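PDB 3H04: uncharacterized protein from Staphylococcus aureus subsp. aureus, which is of unknown function but has an alpha/beta-hydrolase fold related to feruloyl esterases, and is probably a serine hydrolase acting on ester-like bonds. Local coordinates for residues 130-135 against 192-197; 178-183 against 220-225; 227-232 against 240-245. All blocks are in the same frame, centred on the assembly; numbering follows the deposited sequence.

In the fold
The contacts of this alpha/beta-hydrolase fold follow strands 121-125 and 212-217 and reach the outermost strand, 238-243, their centres about 15 to 20 Å apart. Contact 1 joins the chain after strand 121-125 to the loop following helix 185-189, and contact 2 ties helix 173-182 to the loop after strand 212-217, the two interlacing along the sequence. Contact 3 follows, between helix 226-232 and strand 238-243. They touch: Pro135 meets Arg180 and Pro224, Arg130 pairs with Glu227, and Val225 packs on Arg242 and Phe240. Contact 1 is internal to the mostly helical insertion between strands 121-125 and 212-217; contact 2 and Arg130-Glu227 join it to the part around strand 212-217 and helix 226-232, beside the probable catalytic triad.

Contact 1 of 3, residues 130-135 against 192-197; sequences RINTEP and ADYTDS
The backbones come closest where Asn132, centre of an inverse gamma turn, faces Thr195 at 5.5 Å between CA atoms, on a type I beta turn running from Asp193 to Asp196. Asn132 carries most of its segment's share of the contact. With CG anti to the backbone N (chi1 -177°), its amide lies against both middle residues of the turn, Tyr194 and Thr195. Asn132 OD1 comes to the edge of the Tyr194 ring, near its plane, 3.3 Å from Tyr194 CE1, and the amide is almost perpendicular to that ring (88°). The other end of the amide packs on a methyl, Asn132 ND2 lying 3.6 Å from Thr195 CG2. That same methyl sits over one face of the Tyr194 ring, toward its rim. Ile131 sends its longer branch to the root of the tyrosine: Ile131 CD1 is 3.9 Å from Tyr194 CB and Ile131 CG1 is 3.7 Å from Tyr194 O. Trp185 and Ile186 of helix 185-189 also pack on Ile131. The turn is braced from within by Asp193 OD1, an Asx-turn acceptor that takes Thr195 N at 2.9 Å and Thr195 OG1 at 2.6 Å, both from one face of the carboxylate. No hydrogen bond links the two segments; van der Waals packing and a polar oxygen at an aromatic edge join them, while the side-chain hydrogen bonds of Asp193 and Thr195 shape the turn itself.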
# COMPACT_ATOMS: atom_id res chain seq x y z
N ARG A 130 3.78 -7.08 -8.34
CA ARG A 130 4.20 -8.49 -8.28
C ARG A 130 5.20 -8.65 -7.14
O ARG A 130 5.89 -7.69 -6.79
CB ARG A 130 4.80 -8.90 -9.62
CG ARG A 130 5.86 -7.89 -10.07
CD ARG A 130 6.53 -8.18 -11.38
NE ARG A 130 7.52 -7.14 -11.67
CZ ARG A 130 8.25 -7.10 -12.79
NH1 ARG A 130 8.09 -8.02 -13.72
NH2 ARG A 130 9.14 -6.13 -12.98
N ILE A 131 5.25 -9.84 -6.56
CA ILE A 131 6.27 -10.21 -5.56
C ILE A 131 7.36 -11.12 -6.11
O ILE A 131 8.44 -11.20 -5.52
CB ILE A 131 5.68 -10.81 -4.28
CG1 ILE A 131 4.80 -12.01 -4.56
CG2 ILE A 131 4.82 -9.75 -3.57
CD1 ILE A 131 4.34 -12.69 -3.32
N ASN A 132 7.08 -11.79 -7.22
CA ASN A 132 8.01 -12.71 -7.86
C ASN A 132 8.97 -11.93 -8.71
O ASN A 132 8.87 -11.94 -9.94
CB ASN A 132 7.27 -13.74 -8.73
CG ASN A 132 8.22 -14.75 -9.35
OD1 ASN A 132 9.37 -14.89 -8.92
ND2 ASN A 132 7.75 -15.47 -10.36
N THR A 133 9.93 -11.26 -8.08
CA THR A 133 10.87 -10.39 -8.79
C THR A 133 12.22 -10.52 -8.07
O THR A 133 12.27 -10.83 -6.87
CB THR A 133 10.29 -8.88 -8.92
OG1 THR A 133 9.26 -8.63 -7.94
CG2 THR A 133 9.64 -8.65 -10.19
N GLU A 134 13.34 -10.36 -8.75
CA GLU A 134 14.61 -10.74 -8.11
C GLU A 134 14.96 -9.87 -6.86
O GLU A 134 15.41 -10.40 -5.83
CB GLU A 134 15.77 -10.78 -9.11
CG GLU A 134 16.82 -11.88 -8.84
CD GLU A 134 16.29 -13.36 -8.77
OE1 GLU A 134 15.41 -13.75 -9.56
OE2 GLU A 134 16.78 -14.14 -7.91
N PRO A 135 14.74 -8.56 -6.94
CA PRO A 135 14.97 -7.69 -5.77
C PRO A 135 14.18 -8.08 -4.51
O PRO A 135 14.62 -7.75 -3.40
CB PRO A 135 14.51 -6.32 -6.25
CG PRO A 135 14.67 -6.35 -7.67
CD PRO A 135 14.39 -7.76 -8.12
N ALA A 192 1.99 -20.66 -0.24
CA ALA A 192 2.34 -21.95 -0.81
C ALA A 192 3.22 -21.71 -2.01
O ALA A 192 4.18 -22.41 -2.23
CB ALA A 192 1.09 -22.77 -1.22
N ASP A 193 2.86 -20.72 -2.82
CA ASP A 193 3.58 -20.47 -4.06
C ASP A 193 3.51 -19.01 -4.44
O ASP A 193 2.52 -18.53 -5.00
CB ASP A 193 3.02 -21.31 -5.19
CG ASP A 193 3.88 -21.20 -6.45
OD1 ASP A 193 4.89 -20.43 -6.46
OD2 ASP A 193 3.55 -21.91 -7.42
N TYR A 194 4.58 -18.30 -4.12
CA TYR A 194 4.66 -16.86 -4.39
C TYR A 194 4.71 -16.53 -5.87
O TYR A 194 4.59 -15.35 -6.23
CB TYR A 194 5.90 -16.27 -3.70
CG TYR A 194 7.19 -16.71 -4.35
CD1 TYR A 194 7.80 -15.93 -5.33
CD2 TYR A 194 7.79 -17.92 -4.02
CE1 TYR A 194 8.95 -16.34 -5.95
CE2 TYR A 194 8.96 -18.34 -4.64
CZ TYR A 194 9.54 -17.53 -5.60
OH TYR A 194 10.71 -17.94 -6.24
N THR A 195 4.88 -17.53 -6.74
CA THR A 195 4.91 -17.27 -8.20
C THR A 195 3.53 -17.31 -8.85
O THR A 195 3.41 -17.14 -10.06
CB THR A 195 5.77 -18.31 -8.98
OG1 THR A 195 5.10 -19.58 -8.93
CG2 THR A 195 7.19 -18.44 -8.39
N ASP A 196 2.51 -17.57 -8.04
CA ASP A 196 1.15 -17.78 -8.50
C ASP A 196 0.49 -16.48 -8.93
O ASP A 196 0.74 -15.41 -8.36
CB ASP A 196 0.38 -18.46 -7.35
CG ASP A 196 -1.01 -18.84 -7.72
OD1 ASP A 196 -1.23 -20.04 -7.98
OD2 ASP A 196 -1.90 -17.95 -7.76
N SER A 197 -0.37 -16.55 -9.96
CA SER A 197 -0.94 -15.31 -10.55
C SER A 197 -1.81 -14.54 -9.58
O SER A 197 -2.01 -13.33 -9.74
CB SER A 197 -1.73 -15.59 -11.84
OG SER A 197 -2.91 -16.30 -11.53

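Contact 2 of 3, residues 178-183 against 220-225; sequences YARGTG and DYDVPV
Two hydrogen bonds from Arg180, on helix 173-182, converge on the backbone oxygen of Asp222. The stronger joins Arg180 NH1 to Asp222 O at 2.9 Å and is nearly straight (166°); the acceptor lies in the guanidinium plane, whereas the donor is tilted 30° from the carbonyl plane. Arg180 NH2 adds a weak bond to Asp222 O at 3.4 Å, and also bonds to Pro135 O. Bends at chi2 and chi3 curl the arginine chain before its guanidinium meets the Asp222 carbonyl edge-on. Charge pairing is looser: Arg180 NH1 stands 3.8 Å from Asp222 OD1, a long salt bridge, with the carboxylate turned almost perpendicular to the guanidinium. Asp222 OD1 is held instead by the hydroxyls of Tyr143 and Tyr176, and Tyr176 OH also bonds to Arg180 NH1. Within the loop, Asp220 OD1 accepts Asp222 N at 2.8 Å, an Asx turn, and Val223 N at 3.1 Å. Asp220 OD2 bonds to His248 ND1, consistent with the acid of a Ser104-His248-Asp220 triad. Both Arg180 and Asp222 are buried, so their charges probably offset one another despite the long separation. The grip on Asp222 O ties the loop two residues beyond the probable catalytic aspartate to helix 173-182, which is consistent with a role in positioning it.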
# COMPACT_ATOMS: atom_id res chain seq x y z
N TYR A 178 15.37 -6.77 8.63
CA TYR A 178 15.98 -8.09 8.71
C TYR A 178 15.55 -8.93 7.51
O TYR A 178 16.37 -9.57 6.85
CB TYR A 178 15.55 -8.77 10.01
CG TYR A 178 16.10 -10.17 10.14
CD1 TYR A 178 17.41 -10.38 10.49
CD2 TYR A 178 15.28 -11.27 9.93
CE1 TYR A 178 17.92 -11.70 10.65
CE2 TYR A 178 15.78 -12.56 10.05
CZ TYR A 178 17.08 -12.77 10.40
OH TYR A 178 17.53 -14.05 10.51
N ALA A 179 14.25 -8.96 7.25
CA ALA A 179 13.72 -9.75 6.15
C ALA A 179 14.34 -9.37 4.78
O ALA A 179 14.83 -10.27 4.02
CB ALA A 179 12.18 -9.61 6.10
N ARG A 180 14.31 -8.08 4.44
CA ARG A 180 14.97 -7.61 3.19
C ARG A 180 16.48 -7.80 3.19
O ARG A 180 17.08 -8.18 2.16
CB ARG A 180 14.66 -6.14 2.92
CG ARG A 180 13.21 -5.80 2.71
CD ARG A 180 12.51 -6.62 1.60
NE ARG A 180 13.19 -6.56 0.30
CZ ARG A 180 13.16 -5.51 -0.53
NH1 ARG A 180 12.50 -4.39 -0.23
NH2 ARG A 180 13.83 -5.57 -1.67
N GLY A 181 17.12 -7.50 4.32
CA GLY A 181 18.55 -7.58 4.40
C GLY A 181 19.13 -8.99 4.38
O GLY A 181 20.38 -9.17 4.26
N THR A 182 18.28 -10.02 4.59
CA THR A 182 18.73 -11.43 4.54
C THR A 182 18.09 -12.16 3.36
O THR A 182 18.35 -13.37 3.15
CB THR A 182 18.38 -12.19 5.81
OG1 THR A 182 16.97 -12.13 6.05
CG2 THR A 182 19.15 -11.64 7.00
N GLY A 183 17.26 -11.45 2.61
CA GLY A 183 16.51 -12.07 1.50
C GLY A 183 15.45 -13.08 1.94
O GLY A 183 15.08 -13.96 1.17
N ASP A 220 15.22 4.76 -5.84
CA ASP A 220 14.59 4.03 -4.71
C ASP A 220 15.36 2.76 -4.44
O ASP A 220 15.53 1.94 -5.34
CB ASP A 220 13.17 3.68 -5.08
CG ASP A 220 12.35 3.21 -3.90
OD1 ASP A 220 12.89 2.57 -2.98
OD2 ASP A 220 11.14 3.48 -3.94
N TYR A 221 15.86 2.66 -3.22
CA TYR A 221 16.67 1.53 -2.74
C TYR A 221 15.82 0.35 -2.18
O TYR A 221 16.36 -0.73 -1.94
CB TYR A 221 17.61 2.01 -1.60
CG TYR A 221 16.85 2.77 -0.49
CD1 TYR A 221 16.12 2.07 0.48
CD2 TYR A 221 16.84 4.15 -0.46
CE1 TYR A 221 15.42 2.73 1.42
CE2 TYR A 221 16.12 4.83 0.50
CZ TYR A 221 15.42 4.11 1.44
OH TYR A 221 14.69 4.77 2.40
N ASP A 222 14.52 0.55 -2.00
CA ASP A 222 13.63 -0.43 -1.37
C ASP A 222 12.76 -1.19 -2.40
O ASP A 222 12.70 -2.44 -2.41
CB ASP A 222 12.74 0.30 -0.35
CG ASP A 222 11.78 -0.66 0.41
OD1 ASP A 222 12.08 -1.08 1.53
OD2 ASP A 222 10.71 -0.99 -0.13
N VAL A 223 12.13 -0.43 -3.31
CA VAL A 223 11.34 -0.94 -4.41
C VAL A 223 11.96 -0.35 -5.68
O VAL A 223 11.89 0.83 -5.88
CB VAL A 223 9.88 -0.47 -4.39
CG1 VAL A 223 9.14 -0.98 -5.63
CG2 VAL A 223 9.19 -0.92 -3.14
N PRO A 224 12.59 -1.15 -6.49
CA PRO A 224 13.20 -0.56 -7.68
C PRO A 224 12.18 0.21 -8.58
O PRO A 224 11.06 -0.24 -8.75
CB PRO A 224 13.71 -1.78 -8.44
CG PRO A 224 13.78 -2.83 -7.51
CD PRO A 224 12.74 -2.61 -6.45
N VAL A 225 12.60 1.33 -9.16
CA VAL A 225 11.73 2.09 -10.07
C VAL A 225 11.27 1.25 -11.28
O VAL A 225 10.22 1.49 -11.85
CB VAL A 225 12.44 3.42 -10.54
CG1 VAL A 225 13.62 3.11 -11.47
CG2 VAL A 225 11.40 4.34 -11.19

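Contact 3 of 3, residues 227-232 against 240-245; sequences ESEHIM and FERVNK
The Phe240 ring has Arg242 CB over one face, toward the rim, while Met232 and Ser228 of the helix approach it obliquely. Met232 SD lies 4.2 Å from the Phe240 ring centroid, 37° off its normal, a Met-aromatic contact; the placement of the methionine methyl is doubtful. Ser228 CB comes within 4.2 Å of Phe240 CZ at the far end of the ring. The second flat group, the Arg242 guanidinium, receives Glu229 OE2 at its edge, near its plane, and the carboxylate is only 30° from coplanar with it. Arg242 NH1 gives Glu229 OE2 a 2.7 Å hydrogen bond through the anti lone pair, and Arg242 NH2 adds a weak one at 3.0 Å to this oxygen, so the salt bridge is forked on a single acceptor. These residues join helix 226-232 to strand 238-243 in the last part of a beta-alpha-beta crossover that starts at strand 212-217. The helix and strand segments run nearly antiparallel, their axes 10.9 Å apart at closest approach. Phe240 CG is anti to the backbone N (chi1 -170°), which carries the ring toward the helix, where Ile214 of the neighbouring strand also packs against Phe240, Met232 and Ser228. Ser228 OG is hydrogen-bonded to His216 ND1. Arg242, extended from CG to NE, reaches past the ring to Glu229.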
# COMPACT_ATOMS: atom_id res chain seq x y z
N GLU A 227 9.78 -1.44 -11.10
CA GLU A 227 8.45 -1.99 -10.81
C GLU A 227 7.34 -1.08 -11.35
O GLU A 227 6.29 -1.55 -11.84
CB GLU A 227 8.25 -2.25 -9.32
CG GLU A 227 9.17 -3.36 -8.76
CD GLU A 227 9.02 -4.68 -9.56
OE1 GLU A 227 7.86 -5.07 -9.89
OE2 GLU A 227 10.04 -5.33 -9.89
N SER A 228 7.58 0.22 -11.29
CA SER A 228 6.66 1.19 -11.87
C SER A 228 6.73 1.19 -13.40
O SER A 228 5.67 1.25 -14.06
CB SER A 228 6.94 2.60 -11.36
OG SER A 228 6.45 2.81 -10.04
N GLU A 229 7.96 1.10 -13.94
CA GLU A 229 8.14 1.00 -15.42
C GLU A 229 7.41 -0.23 -15.94
O GLU A 229 6.73 -0.17 -16.95
CB GLU A 229 9.62 0.95 -15.82
CG GLU A 229 10.42 2.18 -15.42
CD GLU A 229 11.95 2.02 -15.53
OE1 GLU A 229 12.47 0.93 -15.87
OE2 GLU A 229 12.62 3.04 -15.27
N HIS A 230 7.46 -1.34 -15.19
CA HIS A 230 6.72 -2.56 -15.56
C HIS A 230 5.20 -2.31 -15.70
O HIS A 230 4.56 -2.80 -16.66
CB HIS A 230 6.93 -3.69 -14.55
CG HIS A 230 6.12 -4.93 -14.84
ND1 HIS A 230 6.32 -5.69 -15.97
CD2 HIS A 230 5.12 -5.52 -14.15
CE1 HIS A 230 5.46 -6.70 -15.97
NE2 HIS A 230 4.73 -6.63 -14.87
N ILE A 231 4.63 -1.56 -14.77
CA ILE A 231 3.20 -1.26 -14.81
C ILE A 231 2.90 -0.39 -16.05
O ILE A 231 2.01 -0.70 -16.85
CB ILE A 231 2.77 -0.59 -13.50
CG1 ILE A 231 2.82 -1.63 -12.38
CG2 ILE A 231 1.37 -0.07 -13.60
CD1 ILE A 231 2.89 -1.06 -11.03
N MET A 232 3.74 0.60 -16.26
CA MET A 232 3.63 1.50 -17.42
C MET A 232 3.86 0.79 -18.74
O MET A 232 3.48 1.33 -19.79
CB MET A 232 4.66 2.64 -17.32
CG MET A 232 4.77 3.27 -15.95
SD MET A 232 4.09 4.93 -15.85
CE MET A 232 5.30 5.77 -16.82
N PHE A 240 2.85 9.63 -14.52
CA PHE A 240 4.08 9.18 -13.87
C PHE A 240 4.89 10.42 -13.42
O PHE A 240 5.31 11.26 -14.25
CB PHE A 240 4.87 8.33 -14.84
CG PHE A 240 6.05 7.59 -14.25
CD1 PHE A 240 6.22 7.40 -12.87
CD2 PHE A 240 6.99 7.04 -15.12
CE1 PHE A 240 7.36 6.68 -12.37
CE2 PHE A 240 8.08 6.30 -14.65
CZ PHE A 240 8.27 6.13 -13.25
N GLU A 241 5.09 10.49 -12.11
CA GLU A 241 6.10 11.36 -11.52
C GLU A 241 7.30 10.54 -11.10
O GLU A 241 7.27 9.75 -10.11
CB GLU A 241 5.51 12.09 -10.32
CG GLU A 241 4.42 13.07 -10.71
CD GLU A 241 5.01 14.27 -11.38
OE1 GLU A 241 5.89 14.93 -10.76
OE2 GLU A 241 4.60 14.59 -12.52
N ARG A 242 8.36 10.78 -11.84
CA ARG A 242 9.60 10.05 -11.72
C ARG A 242 10.52 11.02 -10.98
O ARG A 242 11.11 11.93 -11.56
CB ARG A 242 10.09 9.69 -13.13
CG ARG A 242 11.03 8.56 -13.20
CD ARG A 242 11.72 8.41 -14.59
NE ARG A 242 12.81 7.51 -14.30
CZ ARG A 242 12.75 6.20 -14.37
NH1 ARG A 242 11.72 5.60 -14.97
NH2 ARG A 242 13.80 5.50 -13.99
N VAL A 243 10.61 10.84 -9.67
CA VAL A 243 11.29 11.78 -8.80
C VAL A 243 12.78 11.47 -8.77
O VAL A 243 13.18 10.33 -8.58
CB VAL A 243 10.67 11.73 -7.40
CG1 VAL A 243 11.43 12.65 -6.39
CG2 VAL A 243 9.19 12.09 -7.49
N ASN A 244 13.60 12.51 -9.00
CA ASN A 244 15.05 12.36 -9.13
C ASN A 244 15.71 12.44 -7.75
O ASN A 244 16.42 13.39 -7.43
CB ASN A 244 15.62 13.39 -10.12
CG ASN A 244 17.11 13.18 -10.39
OD1 ASN A 244 17.60 12.04 -10.56
ND2 ASN A 244 17.85 14.28 -10.42
N LYS A 245 15.47 11.42 -6.94
CA LYS A 245 16.06 11.34 -5.61
C LYS A 245 16.41 9.90 -5.35
O LYS A 245 15.82 8.99 -5.94
CB LYS A 245 15.05 11.79 -4.54
CG LYS A 245 14.64 13.24 -4.64
CD LYS A 245 13.57 13.58 -3.60
CE LYS A 245 13.33 15.08 -3.55
NZ LYS A 245 12.32 15.43 -2.51